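Local atomic coordinates of resiniferatoxin-binding, phosphotriesterase-related protein (Rhodobacter sphaeroides 2.4.1, PDB entry 3K2G), a protein that binds two zinc ions in a TIM barrel and probably hydrolyses phosphoric diesters. Residues P205-L210 with V235-N240. Sequence-based numbering, arbitrary orientation.
Sequences PLMVHL and VLCHMN. With ZN (zinc ion), chain J.
One zinc ion is gripped from both segments, by His209 ND1 at 2.1 Å and by His238 NE2 at 2.3 Å. Two waters also bind the metal, as does Glu177 on the strand next to 206-208. The two histidine nitrogens come close, yet both bind the zinc, so what joins them is the shared metal rather than a hydrogen bond. Their rings meet obliquely, planes at 77°. Asp262 hydrogen-bonds ND1 of His238, which would help fix the rotation of that ring; Cys237 CB lies over one face, and Leu210 O lies in the ring plane, 3.3 Å from CD2 at the edge.

Leading up to these ligands, the backbones run parallel. Val235 N donates to Leu206 O, Val208 N to Val235 O in an almost straight bond of 2.8 Å, and Cys237 N to Val208 O, continuing the ladder to the residue before His238. Met207, like Met239 present as selenomethionine, points the same way as Val235 on one face of the sheet, its CG 4.2 Å from Val235 CB. Val208 and Leu236 occupy the other face, where Leu210 CD1 packs 3.7 Å from Leu236 CB and 3.8 Å from the selenium of Met239, against helices 217-226 and 246-255. Helix 217-226 also makes the connection between the strands, a beta-alpha-beta crossover. Adjacent parallel strands that deliver metal ligands from their C-terminal ends are characteristic of the TIM-barrel metallo-dependent hydrolases, here forming part of the binuclear zinc site of a phosphotriesterase-family protein.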
ATOM      1  N   PRO B 205      -6.932  37.113   1.784  1.00 15.65           N
ATOM      2  CA  PRO B 205      -6.815  35.655   1.888  1.00 15.79           C
ATOM      3  C   PRO B 205      -7.456  35.163   3.184  1.00 15.36           C
ATOM      4  O   PRO B 205      -7.552  35.910   4.155  1.00 14.27           O
ATOM      5  CB  PRO B 205      -5.308  35.425   1.888  1.00 17.03           C
ATOM      6  CG  PRO B 205      -4.783  36.581   1.101  1.00 17.94           C
ATOM      7  CD  PRO B 205      -5.604  37.729   1.624  1.00 16.24           C
ATOM      8  N   LEU B 206      -7.882  33.905   3.189  1.00 15.01           N
ATOM      9  CA  LEU B 206      -8.512  33.298   4.358  1.00 15.61           C
ATOM     10  C   LEU B 206      -7.715  32.064   4.776  1.00 14.86           C
ATOM     11  O   LEU B 206      -7.416  31.195   3.957  1.00 12.48           O
ATOM     12  CB  LEU B 206      -9.956  32.905   4.034  1.00 16.92           C
ATOM     13  CG  LEU B 206     -10.736  32.137   5.106  1.00 18.03           C
ATOM     14  CD1 LEU B 206     -10.932  33.020   6.338  1.00 16.86           C
ATOM     15  CD2 LEU B 206     -12.085  31.701   4.542  1.00 16.62           C
HETATM   16  N   MSE B 207      -7.370  31.995   6.056  1.00 15.56           N
HETATM   17  CA  MSE B 207      -6.594  30.883   6.586  1.00 14.79           C
HETATM   18  C   MSE B 207      -7.390  30.205   7.688  1.00 15.07           C
HETATM   19  O   MSE B 207      -7.848  30.855   8.631  1.00 15.86           O
HETATM   20  CB  MSE B 207      -5.260  31.394   7.131  1.00 15.49           C
HETATM   21  CG  MSE B 207      -4.329  30.304   7.669  1.00 19.51           C
HETATM   22 SE   MSE B 207      -2.662  31.022   8.233  1.00 27.10          SE
HETATM   23  CE  MSE B 207      -1.854  31.298   6.492  1.00 20.11           C
ATOM     24  N   VAL B 208      -7.553  28.893   7.564  1.00 14.32           N
ATOM     25  CA  VAL B 208      -8.326  28.136   8.532  1.00 14.49           C
ATOM     26  C   VAL B 208      -7.553  27.037   9.254  1.00 15.26           C
ATOM     27  O   VAL B 208      -6.930  26.173   8.632  1.00 12.49           O
ATOM     28  CB  VAL B 208      -9.563  27.493   7.855  1.00 15.74           C
ATOM     29  CG1 VAL B 208     -10.423  26.786   8.889  1.00 14.95           C
ATOM     30  CG2 VAL B 208     -10.383  28.563   7.144  1.00 14.99           C
ATOM     31  N   HIS B 209      -7.620  27.078  10.582  1.00 16.57           N
ATOM     32  CA  HIS B 209      -6.978  26.085  11.427  1.00 17.74           C
ATOM     33  C   HIS B 209      -7.818  24.810  11.374  1.00 18.50           C
ATOM     34  O   HIS B 209      -9.026  24.832  11.598  1.00 17.41           O
ATOM     35  CB  HIS B 209      -6.908  26.574  12.874  1.00 20.06           C
ATOM     36  CG  HIS B 209      -6.698  25.478  13.875  1.00 19.25           C
ATOM     37  ND1 HIS B 209      -5.497  25.282  14.520  1.00 19.79           N
ATOM     38  CD2 HIS B 209      -7.527  24.504  14.323  1.00 22.10           C
ATOM     39  CE1 HIS B 209      -5.591  24.234  15.319  1.00 22.88           C
ATOM     40  NE2 HIS B 209      -6.814  23.741  15.218  1.00 22.52           N
ATOM     41  N   LEU B 210      -7.164  23.692  11.088  1.00 18.15           N
ATOM     42  CA  LEU B 210      -7.839  22.396  11.034  1.00 18.23           C
ATOM     43  C   LEU B 210      -7.328  21.521  12.150  1.00 19.54           C
ATOM     44  O   LEU B 210      -6.198  21.689  12.623  1.00 19.89           O
ATOM     45  CB  LEU B 210      -7.580  21.699   9.710  1.00 19.93           C
ATOM     46  CG  LEU B 210      -8.164  22.269   8.416  1.00 18.70           C
ATOM     47  CD1 LEU B 210      -7.720  21.445   7.197  1.00 21.43           C
ATOM     48  CD2 LEU B 210      -9.669  22.261   8.529  1.00 18.45           C
ATOM     49  N   VAL B 235      -6.553  28.979   2.768  1.00 12.47           N
ATOM     50  CA  VAL B 235      -5.450  28.126   3.190  1.00 12.88           C
ATOM     51  C   VAL B 235      -5.900  27.187   4.303  1.00 12.19           C
ATOM     52  O   VAL B 235      -6.407  27.640   5.331  1.00 10.43           O
ATOM     53  CB  VAL B 235      -4.266  28.967   3.727  1.00 14.53           C
ATOM     54  CG1 VAL B 235      -3.154  28.046   4.212  1.00 14.52           C
ATOM     55  CG2 VAL B 235      -3.742  29.904   2.632  1.00 16.90           C
ATOM     56  N   LEU B 236      -5.724  25.885   4.088  1.00 11.09           N
ATOM     57  CA  LEU B 236      -6.088  24.887   5.087  1.00 12.12           C
ATOM     58  C   LEU B 236      -4.832  24.544   5.880  1.00 14.09           C
ATOM     59  O   LEU B 236      -3.894  23.960   5.334  1.00 12.16           O
ATOM     60  CB  LEU B 236      -6.623  23.624   4.410  1.00 11.99           C
ATOM     61  CG  LEU B 236      -7.903  23.783   3.589  1.00 13.57           C
ATOM     62  CD1 LEU B 236      -8.183  22.494   2.834  1.00 13.58           C
ATOM     63  CD2 LEU B 236      -9.066  24.129   4.503  1.00 12.57           C
ATOM     64  N   CYS B 237      -4.825  24.907   7.161  1.00 14.68           N
ATOM     65  CA  CYS B 237      -3.674  24.668   8.039  1.00 14.02           C
ATOM     66  C   CYS B 237      -3.550  23.263   8.601  1.00 13.55           C
ATOM     67  O   CYS B 237      -4.520  22.511   8.672  1.00 11.88           O
ATOM     68  CB  CYS B 237      -3.707  25.625   9.234  1.00 13.16           C
ATOM     69  SG  CYS B 237      -3.675  27.390   8.830  1.00 19.69           S
ATOM     70  N   HIS B 238      -2.330  22.932   9.010  1.00 13.45           N
ATOM     71  CA  HIS B 238      -2.037  21.650   9.646  1.00 13.77           C
ATOM     72  C   HIS B 238      -2.371  20.410   8.830  1.00 13.12           C
ATOM     73  O   HIS B 238      -3.044  19.494   9.303  1.00 13.17           O
ATOM     74  CB  HIS B 238      -2.751  21.611  10.996  1.00 16.28           C
ATOM     75  CG  HIS B 238      -2.629  22.893  11.764  1.00 18.51           C
ATOM     76  ND1 HIS B 238      -1.450  23.606  11.827  1.00 17.99           N
ATOM     77  CD2 HIS B 238      -3.535  23.594  12.488  1.00 19.64           C
ATOM     78  CE1 HIS B 238      -1.636  24.693  12.557  1.00 20.25           C
ATOM     79  NE2 HIS B 238      -2.892  24.710  12.969  1.00 15.89           N
HETATM   80  N   MSE B 239      -1.872  20.371   7.604  1.00 14.11           N
HETATM   81  CA  MSE B 239      -2.121  19.227   6.740  1.00 16.12           C
HETATM   82  C   MSE B 239      -1.204  18.045   7.045  1.00 16.11           C
HETATM   83  O   MSE B 239      -1.529  16.908   6.719  1.00 14.52           O
HETATM   84  CB  MSE B 239      -1.959  19.641   5.284  1.00 17.41           C
HETATM   85  CG  MSE B 239      -3.020  20.647   4.833  1.00 18.40           C
HETATM   86 SE   MSE B 239      -4.833  20.030   5.151  1.00 27.23          SE
HETATM   87  CE  MSE B 239      -4.780  18.471   4.002  1.00 23.64           C
ATOM     88  N   ASN B 240      -0.067  18.321   7.685  1.00 16.19           N
ATOM     89  CA  ASN B 240       0.921  17.291   8.014  1.00 17.77           C
ATOM     90  C   ASN B 240       0.382  15.946   8.505  1.00 17.54           C
ATOM     91  O   ASN B 240       0.766  14.904   7.986  1.00 17.38           O
ATOM     92  CB  ASN B 240       1.924  17.819   9.047  1.00 19.56           C
ATOM     93  CG  ASN B 240       2.700  19.021   8.549  1.00 20.35           C
ATOM     94  OD1 ASN B 240       3.923  18.967   8.384  1.00 23.80           O
ATOM     95  ND2 ASN B 240       1.995  20.116   8.310  1.00 17.70           N
TER
HETATM   96 ZN    ZN J 401      -3.591  26.237  14.537  1.00 33.45          ZN
HETATM   97  O   HOH W   1      -1.614  26.784  15.099  1.00 19.45           O
HETATM   98  O   HOH W   2      -2.732  24.730  16.207  1.00 28.21           O